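Local coordinates for intimin adherence protein (Escherichia coli O157:H7, PDB 3NCX) that probably mediates intimate attachment of the bacterium to host cells by binding the translocated receptor Tir through its C-terminal lectin-like region, at residues Thr48-Glu54 with Val75-Ser81. The protein carries 1 engineered substitution. Sequence-based numbering, arbitrary orientation.
Sequences TYSWYSE and VVIKATS
Thr80 O accepts from two donors of Ser50, the backbone N at 2.9 Å, tilted out of the carbonyl plane, and OG at 3.3 Å, in that plane on a lone pair. Serine suits the place because its short hydroxyl, set between its own backbone N and carbonyl carbon (chi1 59°), can turn back to the partner strand. Further along this antiparallel pairing, Tyr52 and Lys78 exchange two backbone bonds, and Glu54 N reaches Val76 O at 3.1 Å, almost straight on to the carbonyl.

On the inward face, Ala79 CB lies over one face of the Trp51 indole, 3.7 Å from the centroid of the six-membered ring, a CH-pi contact that alanine's small methyl makes possible beneath so broad a group. Ile77 CG2 meets the ring's edge, while Leu40, Ala42 and Val61 from the facing sheet complete the surroundings. On the face of Lys78, its extended chain runs to Glu54, just past the strand end, NZ lying 3.5 Å from OE2 in a long salt bridge, with Val76 CG1 beside the carboxylate.

The pairing thus joins a mostly apolar side, packed against the facing sheet of the Ig-like domain, to a largely polar, more exposed one.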
loop_
_atom_site.group_PDB
_atom_site.type_symbol
_atom_site.label_atom_id
_atom_site.label_comp_id
_atom_site.label_asym_id
_atom_site.label_seq_id
_atom_site.Cartn_x
_atom_site.Cartn_y
_atom_site.Cartn_z
ATOM N N THR A 48 -5.914 25.092 9.106
ATOM C CA THR A 48 -4.545 24.884 8.646
ATOM C C THR A 48 -3.848 23.829 9.499
ATOM O O THR A 48 -3.761 23.964 10.718
ATOM C CB THR A 48 -3.728 26.189 8.670
ATOM O OG1 THR A 48 -3.585 26.646 10.021
ATOM C CG2 THR A 48 -4.420 27.262 7.844
ATOM N N TYR A 49 -3.350 22.782 8.851
ATOM C CA TYR A 49 -2.776 21.657 9.578
ATOM C C TYR A 49 -1.346 21.338 9.154
ATOM O O TYR A 49 -0.896 21.742 8.082
ATOM C CB TYR A 49 -3.654 20.416 9.407
ATOM C CG TYR A 49 -5.134 20.709 9.486
ATOM C CD1 TYR A 49 -5.751 20.957 10.706
ATOM C CD2 TYR A 49 -5.914 20.742 8.339
ATOM C CE1 TYR A 49 -7.104 21.229 10.781
ATOM C CE2 TYR A 49 -7.267 21.012 8.404
ATOM C CZ TYR A 49 -7.858 21.254 9.626
ATOM O OH TYR A 49 -9.207 21.522 9.691
ATOM N N SER A 50 -0.640 20.613 10.016
ATOM C CA SER A 50 0.697 20.120 9.719
ATOM C C SER A 50 0.810 18.699 10.252
ATOM O O SER A 50 0.342 18.407 11.353
ATOM C CB SER A 50 1.760 21.017 10.356
ATOM O OG SER A 50 1.595 21.084 11.760
ATOM N N TRP A 51 1.424 17.814 9.475
ATOM C CA TRP A 51 1.426 16.396 9.813
ATOM C C TRP A 51 2.803 15.880 10.218
ATOM O O TRP A 51 3.830 16.423 9.810
ATOM C CB TRP A 51 0.858 15.577 8.652
ATOM C CG TRP A 51 -0.467 16.089 8.181
ATOM C CD1 TRP A 51 -0.685 17.150 7.349
ATOM C CD2 TRP A 51 -1.759 15.574 8.518
ATOM N NE1 TRP A 51 -2.032 17.324 7.146
ATOM C CE2 TRP A 51 -2.714 16.368 7.852
ATOM C CE3 TRP A 51 -2.203 14.514 9.316
ATOM C CZ2 TRP A 51 -4.084 16.138 7.959
ATOM C CZ3 TRP A 51 -3.564 14.288 9.422
ATOM C CH2 TRP A 51 -4.487 15.095 8.747
ATOM N N TYR A 52 2.811 14.825 11.028
ATOM C CA TYR A 52 4.047 14.280 11.571
ATOM C C TYR A 52 3.949 12.771 11.761
ATOM O O TYR A 52 2.916 12.256 12.190
ATOM C CB TYR A 52 4.375 14.957 12.905
ATOM C CG TYR A 52 5.491 14.296 13.682
ATOM C CD1 TYR A 52 6.815 14.660 13.480
ATOM C CD2 TYR A 52 5.218 13.315 14.629
ATOM C CE1 TYR A 52 7.838 14.061 14.194
ATOM C CE2 TYR A 52 6.234 12.710 15.346
ATOM C CZ TYR A 52 7.542 13.088 15.125
ATOM O OH TYR A 52 8.555 12.490 15.838
ATOM N N SER A 53 5.030 12.065 11.444
ATOM C CA SER A 53 5.080 10.621 11.628
ATOM C C SER A 53 6.036 10.260 12.756
ATOM O O SER A 53 7.168 10.738 12.796
ATOM C CB SER A 53 5.512 9.928 10.334
ATOM O OG SER A 53 5.661 8.533 10.533
ATOM N N GLU A 54 5.580 9.414 13.672
ATOM C CA GLU A 54 6.409 9.013 14.801
ATOM C C GLU A 54 7.359 7.885 14.424
ATOM O O GLU A 54 8.135 7.412 15.254
ATOM C CB GLU A 54 5.543 8.605 15.993
ATOM C CG GLU A 54 4.642 9.717 16.502
ATOM C CD GLU A 54 4.273 9.544 17.961
ATOM O OE1 GLU A 54 5.078 8.948 18.708
ATOM O OE2 GLU A 54 3.182 10.002 18.359
ATOM N N VAL A 75 2.151 2.541 13.476
ATOM C CA VAL A 75 2.744 3.854 13.697
ATOM C C VAL A 75 1.678 4.907 13.982
ATOM O O VAL A 75 0.529 4.774 13.559
ATOM C CB VAL A 75 3.586 4.299 12.485
ATOM C CG1 VAL A 75 2.690 4.534 11.278
ATOM C CG2 VAL A 75 4.384 5.552 12.815
ATOM N N VAL A 76 2.066 5.955 14.704
ATOM C CA VAL A 76 1.152 7.041 15.030
ATOM C C VAL A 76 1.396 8.260 14.148
ATOM O O VAL A 76 2.538 8.681 13.955
ATOM C CB VAL A 76 1.270 7.460 16.508
ATOM C CG1 VAL A 76 0.579 8.797 16.743
ATOM C CG2 VAL A 76 0.691 6.383 17.412
ATOM N N ILE A 77 0.314 8.819 13.616
ATOM C CA ILE A 77 0.383 10.033 12.815
ATOM C C ILE A 77 -0.320 11.172 13.541
ATOM O O ILE A 77 -1.446 11.015 14.011
ATOM C CB ILE A 77 -0.268 9.835 11.439
ATOM C CG1 ILE A 77 0.426 8.695 10.691
ATOM C CG2 ILE A 77 -0.226 11.129 10.633
ATOM C CD1 ILE A 77 -0.198 8.372 9.356
ATOM N N LYS A 78 0.349 12.316 13.634
ATOM C CA LYS A 78 -0.206 13.461 14.347
ATOM C C LYS A 78 -0.503 14.642 13.427
ATOM O O LYS A 78 0.303 14.994 12.565
ATOM C CB LYS A 78 0.730 13.898 15.476
ATOM C CG LYS A 78 0.778 12.937 16.654
ATOM C CD LYS A 78 1.650 13.479 17.775
ATOM C CE LYS A 78 1.638 12.551 18.978
ATOM N NZ LYS A 78 2.590 12.986 20.034
ATOM N N ALA A 79 -1.670 15.245 13.622
ATOM C CA ALA A 79 -2.047 16.445 12.889
ATOM C C ALA A 79 -2.119 17.629 13.846
ATOM O O ALA A 79 -2.769 17.556 14.889
ATOM C CB ALA A 79 -3.381 16.244 12.191
ATOM N N THR A 80 -1.445 18.718 13.491
ATOM C CA THR A 80 -1.424 19.909 14.329
ATOM C C THR A 80 -2.038 21.105 13.613
ATOM O O THR A 80 -1.499 21.593 12.619
ATOM C CB THR A 80 0.006 20.265 14.779
ATOM O OG1 THR A 80 0.486 19.262 15.682
ATOM C CG2 THR A 80 0.026 21.612 15.478
ATOM N N SER A 81 -3.172 21.571 14.125
ATOM C CA SER A 81 -3.845 22.736 13.570
ATOM C C SER A 81 -3.080 24.007 13.918
ATOM O O SER A 81 -2.206 23.996 14.787
ATOM C CB SER A 81 -5.279 22.823 14.092
ATOM O OG SER A 81 -5.306 22.800 15.509
#